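Nitric oxide dioxygenase (Rhodothermus marinus DSM 4252, PDB 6WK3) binds heme in a globin fold, probably acts as a nitric oxide dioxygenase in nature, and in this engineered form serves as a carbene transferase. Local coordinates at residues A30-L35 with P96-C101; D104-V109 with T117-W122. The protein carries 1 engineered substitution. One frame throughout, in Å; residues are numbered along the deposited sequence.

Contact 1. Residues A30-L35 with P96-C101; sequences ATMYRL and PLVWEC. With HEM (protoporphyrin IX containing Fe), chain E.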
loop_
_atom_site.group_PDB
_atom_site.type_symbol
_atom_site.label_atom_id
_atom_site.label_comp_id
_atom_site.label_asym_id
_atom_site.label_seq_id
_atom_site.Cartn_x
_atom_site.Cartn_y
_atom_site.Cartn_z
ATOM N N ALA A 30 18.845 -0.691 -7.250
ATOM C CA ALA A 30 18.783 0.483 -8.123
ATOM C C ALA A 30 19.071 0.112 -9.575
ATOM O O ALA A 30 18.374 0.565 -10.493
ATOM C CB ALA A 30 19.762 1.556 -7.646
ATOM N N THR A 31 20.112 -0.694 -9.799
ATOM C CA THR A 31 20.421 -1.155 -11.149
ATOM C C THR A 31 19.273 -1.967 -11.723
ATOM O O THR A 31 18.959 -1.864 -12.914
ATOM C CB THR A 31 21.703 -1.982 -11.130
ATOM O OG1 THR A 31 22.793 -1.154 -10.707
ATOM C CG2 THR A 31 21.996 -2.568 -12.502
ATOM N N MET A 32 18.631 -2.779 -10.888
ATOM C CA MET A 32 17.488 -3.556 -11.343
ATOM C C MET A 32 16.376 -2.647 -11.851
ATOM O O MET A 32 15.808 -2.884 -12.924
ATOM C CB MET A 32 16.988 -4.446 -10.208
ATOM C CG MET A 32 16.027 -5.515 -10.652
ATOM S SD MET A 32 14.550 -5.555 -9.635
ATOM C CE MET A 32 13.670 -4.147 -10.307
ATOM N N TYR A 33 16.059 -1.590 -11.097
ATOM C CA TYR A 33 14.964 -0.707 -11.487
ATOM C C TYR A 33 15.291 0.072 -12.758
ATOM O O TYR A 33 14.401 0.330 -13.575
ATOM C CB TYR A 33 14.618 0.258 -10.351
ATOM C CG TYR A 33 13.628 1.330 -10.769
ATOM C CD1 TYR A 33 12.282 1.028 -10.949
ATOM C CD2 TYR A 33 14.043 2.637 -11.008
ATOM C CE1 TYR A 33 11.376 1.995 -11.340
ATOM C CE2 TYR A 33 13.142 3.612 -11.406
ATOM C CZ TYR A 33 11.810 3.284 -11.567
ATOM O OH TYR A 33 10.906 4.246 -11.957
ATOM N N ARG A 34 16.557 0.466 -12.940
ATOM C CA ARG A 34 16.925 1.197 -14.153
ATOM C C ARG A 34 16.817 0.311 -15.384
ATOM O O ARG A 34 16.349 0.758 -16.436
ATOM C CB ARG A 34 18.334 1.772 -14.025
ATOM C CG ARG A 34 18.413 2.858 -12.971
ATOM C CD ARG A 34 19.813 3.406 -12.785
ATOM N NE ARG A 34 19.844 4.285 -11.621
ATOM C CZ ARG A 34 20.617 4.106 -10.556
ATOM N NH1 ARG A 34 21.463 3.082 -10.502
ATOM N NH2 ARG A 34 20.551 4.966 -9.549
ATOM N N LEU A 35 17.234 -0.949 -15.269
ATOM C CA LEU A 35 17.056 -1.885 -16.371
ATOM C C LEU A 35 15.578 -2.105 -16.667
ATOM O O LEU A 35 15.187 -2.260 -17.828
ATOM C CB LEU A 35 17.748 -3.207 -16.047
ATOM C CG LEU A 35 19.261 -3.121 -15.849
ATOM C CD1 LEU A 35 19.838 -4.497 -15.537
ATOM C CD2 LEU A 35 19.929 -2.525 -17.073
ATOM N N PRO A 96 8.298 -12.347 -14.548
ATOM C CA PRO A 96 9.460 -12.708 -15.376
ATOM C C PRO A 96 10.309 -11.511 -15.771
ATOM O O PRO A 96 11.536 -11.641 -15.864
ATOM C CB PRO A 96 8.824 -13.383 -16.598
ATOM C CG PRO A 96 7.535 -13.908 -16.102
ATOM C CD PRO A 96 7.048 -12.891 -15.110
ATOM N N LEU A 97 9.696 -10.343 -15.984
ATOM C CA LEU A 97 10.466 -9.169 -16.392
ATOM C C LEU A 97 11.389 -8.699 -15.280
ATOM O O LEU A 97 12.549 -8.349 -15.536
ATOM C CB LEU A 97 9.533 -8.032 -16.808
ATOM C CG LEU A 97 8.249 -8.405 -17.542
ATOM C CD1 LEU A 97 7.419 -7.157 -17.811
ATOM C CD2 LEU A 97 8.578 -9.138 -18.831
ATOM N N VAL A 98 10.893 -8.673 -14.042
ATOM C CA VAL A 98 11.716 -8.200 -12.936
ATOM C C VAL A 98 12.819 -9.201 -12.619
ATOM O O VAL A 98 13.916 -8.810 -12.201
ATOM C CB VAL A 98 10.836 -7.893 -11.711
ATOM C CG1 VAL A 98 11.683 -7.709 -10.457
ATOM C CG2 VAL A 98 10.013 -6.652 -11.977
ATOM N N TRP A 99 12.578 -10.495 -12.834
ATOM C CA TRP A 99 13.667 -11.452 -12.662
ATOM C C TRP A 99 14.753 -11.223 -13.701
ATOM O O TRP A 99 15.948 -11.241 -13.383
ATOM C CB TRP A 99 13.178 -12.896 -12.746
ATOM C CG TRP A 99 14.349 -13.787 -13.003
ATOM C CD1 TRP A 99 14.587 -14.539 -14.118
ATOM C CD2 TRP A 99 15.487 -13.964 -12.149
ATOM N NE1 TRP A 99 15.791 -15.188 -14.000
ATOM C CE2 TRP A 99 16.364 -14.850 -12.802
ATOM C CE3 TRP A 99 15.847 -13.460 -10.894
ATOM C CZ2 TRP A 99 17.577 -15.244 -12.243
ATOM C CZ3 TRP A 99 17.046 -13.860 -10.339
ATOM C CH2 TRP A 99 17.898 -14.741 -11.013
ATOM N N GLU A 100 14.353 -11.033 -14.961
ATOM C CA GLU A 100 15.314 -10.747 -16.022
ATOM C C GLU A 100 16.219 -9.579 -15.640
ATOM O O GLU A 100 17.449 -9.671 -15.729
ATOM C CB GLU A 100 14.566 -10.452 -17.326
ATOM C CG GLU A 100 15.464 -10.098 -18.496
ATOM C CD GLU A 100 14.752 -9.257 -19.541
ATOM O OE1 GLU A 100 15.312 -8.215 -19.952
ATOM O OE2 GLU A 100 13.632 -9.637 -19.952
ATOM N N CYS A 101 15.617 -8.481 -15.175
ATOM C CA CYS A 101 16.391 -7.309 -14.779
ATOM C C CYS A 101 17.189 -7.550 -13.506
ATOM O O CYS A 101 18.282 -6.991 -13.350
ATOM C CB CYS A 101 15.462 -6.106 -14.608
ATOM S SG CYS A 101 14.477 -5.739 -16.090
HETATM C CHA HEM E . 6.860 -2.519 -3.972
HETATM C CHB HEM E . 9.618 -6.487 -3.413
HETATM C CHC HEM E . 8.065 -7.939 -7.762
HETATM C CHD HEM E . 6.719 -3.373 -8.743
HETATM C C1A HEM E . 7.681 -3.479 -3.414
HETATM C C2A HEM E . 8.192 -3.493 -2.060
HETATM C C3A HEM E . 8.954 -4.578 -1.907
HETATM C C4A HEM E . 8.956 -5.307 -3.155
HETATM C CMA HEM E . 9.703 -4.989 -0.624
HETATM C CAA HEM E . 7.905 -2.435 -0.979
HETATM C CBA HEM E . 6.656 -2.861 -0.217
HETATM C CGA HEM E . 6.456 -1.956 0.970
HETATM O O1A HEM E . 5.677 -0.979 0.855
HETATM O O2A HEM E . 7.076 -2.209 2.034
HETATM C C1B HEM E . 9.403 -7.274 -4.524
HETATM C C2B HEM E . 9.881 -8.625 -4.741
HETATM C C3B HEM E . 9.458 -9.021 -5.956
HETATM C C4B HEM E . 8.688 -7.936 -6.533
HETATM C CMB HEM E . 10.743 -9.398 -3.722
HETATM C CAB HEM E . 9.665 -10.376 -6.676
HETATM C CBB HEM E . 9.968 -11.510 -6.042
HETATM C C1C HEM E . 7.592 -6.829 -8.434
HETATM C C2C HEM E . 7.107 -6.801 -9.793
HETATM C C3C HEM E . 6.748 -5.548 -10.087
HETATM C C4C HEM E . 6.965 -4.723 -8.908
HETATM C CMC HEM E . 7.039 -8.012 -10.747
HETATM C CAC HEM E . 6.178 -5.126 -11.458
HETATM C CBC HEM E . 6.337 -3.883 -11.910
HETATM C C1D HEM E . 6.508 -2.753 -7.525
HETATM C C2D HEM E . 5.792 -1.520 -7.251
HETATM C C3D HEM E . 5.845 -1.294 -5.926
HETATM C C4D HEM E . 6.583 -2.372 -5.316
HETATM C CMD HEM E . 5.108 -0.638 -8.319
HETATM C CAD HEM E . 5.249 -0.118 -5.120
HETATM C CBD HEM E . 3.737 -0.270 -5.009
HETATM C CGD HEM E . 3.197 0.567 -3.875
HETATM O O1D HEM E . 3.955 0.853 -2.909
HETATM O O2D HEM E . 1.992 0.930 -3.936
HETATM N NA HEM E . 8.170 -4.602 -4.050
HETATM N NB HEM E . 8.679 -6.894 -5.634
HETATM N NC HEM E . 7.489 -5.545 -7.931
HETATM N ND HEM E . 6.970 -3.231 -6.319
HETATM FE FE HEM E . 7.924 -5.020 -6.023
#
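Met32 and Cys101 meet at the crossing of two globin helices, 18-39 and 94-110, which correspond to helices B and G of the family. The axes of the two short segments come within 9.0 Å and run at 123° to one another. Packing is tightest beside Cys101, where the small side chain lets the backbones close in: CA of Met32 lies 5.2 Å from CA of Cys101. Cys101 CB sits against the main chain of the facing helix, 3.7 Å from Met32 O, and Leu35 CB comes beside it at 4.0 Å. With SG anti to its own carbonyl carbon (chi1 -56°), the sulfur lies next to the carbonyl carbon of Leu35. Met32 returns the contact by laying CG over the carbonyl group of Cys101, and the turn at chi2 then carries SD to Val98. Leu57 of helix 50-66 adds a further wall to this buried part. The looser side begins at Leu35, which is partly exposed and reaches across with one branch, CD1 standing 3.7 Å from Cys101 O. The same two helices are also tied by a salt bridge from Glu100 OE1 to Arg39 NH1, at the end of helix 18-39. Toward the heme, Val98 is the link, its two methyls serving different partners. CG1, anti to the backbone N (chi1 167°), meets Met32 SD at 3.7 Å, while CG2 touches the porphyrin methyl CMC of the heme at 3.5 Å.

Contact 2. Residues D104-V109 with T117-W122; sequences DAIKEV and TLLQAW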
loop_
_atom_site.group_PDB
_atom_site.type_symbol
_atom_site.label_atom_id
_atom_site.label_comp_id
_atom_site.label_asym_id
_atom_site.label_seq_id
_atom_site.Cartn_x
_atom_site.Cartn_y
_atom_site.Cartn_z
ATOM N N ASP A 104 20.413 -9.650 -14.383
ATOM C CA ASP A 104 21.465 -8.837 -14.980
ATOM C C ASP A 104 21.993 -7.788 -14.005
ATOM O O ASP A 104 23.156 -7.381 -14.112
ATOM C CB ASP A 104 20.953 -8.189 -16.269
ATOM C CG ASP A 104 20.585 -9.223 -17.335
ATOM O OD1 ASP A 104 21.148 -10.342 -17.306
ATOM O OD2 ASP A 104 19.733 -8.924 -18.196
ATOM N N ALA A 105 21.172 -7.344 -13.050
ATOM C CA ALA A 105 21.688 -6.480 -11.993
ATOM C C ALA A 105 22.722 -7.213 -11.150
ATOM O O ALA A 105 23.757 -6.642 -10.785
ATOM C CB ALA A 105 20.546 -5.973 -11.115
ATOM N N ILE A 106 22.464 -8.484 -10.837
ATOM C CA ILE A 106 23.430 -9.274 -10.077
ATOM C C ILE A 106 24.686 -9.525 -10.905
ATOM O O ILE A 106 25.808 -9.407 -10.399
ATOM C CB ILE A 106 22.781 -10.588 -9.599
ATOM C CG1 ILE A 106 21.713 -10.296 -8.541
ATOM C CG2 ILE A 106 23.832 -11.532 -9.032
ATOM C CD1 ILE A 106 20.905 -11.516 -8.111
ATOM N N LYS A 107 24.520 -9.855 -12.193
ATOM C CA LYS A 107 25.672 -10.061 -13.073
ATOM C C LYS A 107 26.558 -8.824 -13.130
ATOM O O LYS A 107 27.790 -8.929 -13.164
ATOM C CB LYS A 107 25.202 -10.427 -14.480
ATOM C CG LYS A 107 24.857 -11.889 -14.675
ATOM C CD LYS A 107 24.431 -12.162 -16.112
ATOM C CE LYS A 107 23.719 -13.497 -16.224
ATOM N NZ LYS A 107 23.113 -13.737 -17.558
ATOM N N GLU A 108 25.950 -7.642 -13.139
ATOM C CA GLU A 108 26.716 -6.410 -13.280
ATOM C C GLU A 108 27.415 -6.031 -11.980
ATOM O O GLU A 108 28.610 -5.716 -11.978
ATOM C CB GLU A 108 25.789 -5.289 -13.744
ATOM C CG GLU A 108 26.483 -4.078 -14.319
ATOM C CD GLU A 108 25.492 -2.988 -14.665
ATOM O OE1 GLU A 108 25.235 -2.119 -13.799
ATOM O OE2 GLU A 108 24.956 -3.013 -15.797
ATOM N N VAL A 109 26.689 -6.071 -10.861
ATOM C CA VAL A 109 27.236 -5.540 -9.617
ATOM C C VAL A 109 28.295 -6.474 -9.047
ATOM O O VAL A 109 29.370 -6.028 -8.630
ATOM C CB VAL A 109 26.107 -5.272 -8.607
ATOM C CG1 VAL A 109 26.689 -4.953 -7.239
ATOM C CG2 VAL A 109 25.229 -4.118 -9.095
ATOM N N THR A 117 26.055 -20.779 -11.057
ATOM C CA THR A 117 25.388 -21.465 -9.953
ATOM C C THR A 117 24.728 -20.467 -9.011
ATOM O O THR A 117 23.597 -20.684 -8.564
ATOM C CB THR A 117 26.368 -22.356 -9.182
ATOM O OG1 THR A 117 27.626 -21.685 -9.035
ATOM C CG2 THR A 117 26.578 -23.677 -9.905
ATOM N N LEU A 118 25.415 -19.362 -8.706
ATOM C CA LEU A 118 24.824 -18.348 -7.838
ATOM C C LEU A 118 23.586 -17.738 -8.475
ATOM O O LEU A 118 22.598 -17.462 -7.788
ATOM C CB LEU A 118 25.847 -17.260 -7.514
ATOM C CG LEU A 118 25.358 -16.261 -6.465
ATOM C CD1 LEU A 118 24.867 -16.998 -5.232
ATOM C CD2 LEU A 118 26.434 -15.251 -6.090
ATOM N N LEU A 119 23.618 -17.527 -9.792
ATOM C CA LEU A 119 22.450 -16.989 -10.479
ATOM C C LEU A 119 21.297 -17.985 -10.469
ATOM O O LEU A 119 20.130 -17.590 -10.352
ATOM C CB LEU A 119 22.821 -16.595 -11.909
ATOM C CG LEU A 119 23.771 -15.398 -12.005
ATOM C CD1 LEU A 119 24.457 -15.344 -13.362
ATOM C CD2 LEU A 119 23.029 -14.098 -11.710
ATOM N N GLN A 120 21.599 -19.281 -10.580
ATOM C CA GLN A 120 20.539 -20.284 -10.538
ATOM C C GLN A 120 19.924 -20.376 -9.149
ATOM O O GLN A 120 18.710 -20.580 -9.015
ATOM C CB GLN A 120 21.081 -21.645 -10.972
ATOM C CG GLN A 120 20.033 -22.750 -10.984
ATOM C CD GLN A 120 18.849 -22.418 -11.875
ATOM O OE1 GLN A 120 18.999 -21.758 -12.904
ATOM N NE2 GLN A 120 17.663 -22.874 -11.483
ATOM N N ALA A 121 20.742 -20.237 -8.104
ATOM C CA ALA A 121 20.202 -20.216 -6.749
ATOM C C ALA A 121 19.255 -19.038 -6.563
ATOM O O ALA A 121 18.154 -19.190 -6.018
ATOM C CB ALA A 121 21.339 -20.166 -5.726
ATOM N N TRP A 122 19.655 -17.853 -7.035
ATOM C CA TRP A 122 18.802 -16.680 -6.878
ATOM C C TRP A 122 17.565 -16.762 -7.758
ATOM O O TRP A 122 16.510 -16.246 -7.380
ATOM C CB TRP A 122 19.592 -15.403 -7.164
ATOM C CG TRP A 122 20.226 -14.892 -5.918
ATOM C CD1 TRP A 122 21.534 -15.023 -5.545
ATOM C CD2 TRP A 122 19.568 -14.207 -4.845
ATOM N NE1 TRP A 122 21.731 -14.446 -4.312
ATOM C CE2 TRP A 122 20.541 -13.939 -3.863
ATOM C CE3 TRP A 122 18.249 -13.786 -4.624
ATOM C CZ2 TRP A 122 20.239 -13.269 -2.678
ATOM C CZ3 TRP A 122 17.950 -13.120 -3.448
ATOM C CH2 TRP A 122 18.939 -12.867 -2.489
#
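Leu119 spreads its two methyls over neighbouring residues of the facing helix, in a contact between helices 94-110 and 116-145, the G and H helices of the globin fold. The segment axes stay 10.8 Å apart and are inclined at 146°, roughly antiparallel, so side chains rather than backbones fill the interface. Aliphatic contacts come first. CD2 of Leu119 lies 3.8 Å from CG2 of Ile106, the two branched chains lying alongside but pointing opposite ways. CD1 of Leu119 instead meets Lys107, whose extended chain runs roughly perpendicular to the leucine and brings CE within 3.5 Å. An aromatic contact follows: Ile106, with CG1 anti to its carbonyl carbon (chi1 -68°) and chi2 extended (174°), places CD1 over one face of the Trp122 ring, 4.1 Å from CG and offset toward the rim. Polar groups serve other partners. Trp122 NE1 is hydrogen-bonded to Ser17 OG, Lys107 NZ keeps a long salt bridge to Asp104 OD1 on its own helix, 3.9 Å away, and Asp104 OD2 pairs with Arg39 NH1. With no hydrogen bond between the segments, apolar burial and shape fit hold the helices together here, while the lysine's charge stays at the border beside Asp104.

How the contacts relate
Contacts 1 and 2 lie in series along the chain, their centres about 12 Å apart, and both use helix 94-110. Its earlier part, 96-101, meets helix 18-39 and the heme; its later part, 104-109, meets helix 116-145, which follows after a short connection. Direct packing joins the two: CB of Ala105 is 3.7 Å from N of Met32, and the Trp99 ring lies against the main chain of 117-122, with CH2 3.7 Å from Leu119 O. The shared helix thus lies between two others, connecting the heme-side crossing of contact 1 with the roughly antiparallel pairing of contact 2 within one globin domain.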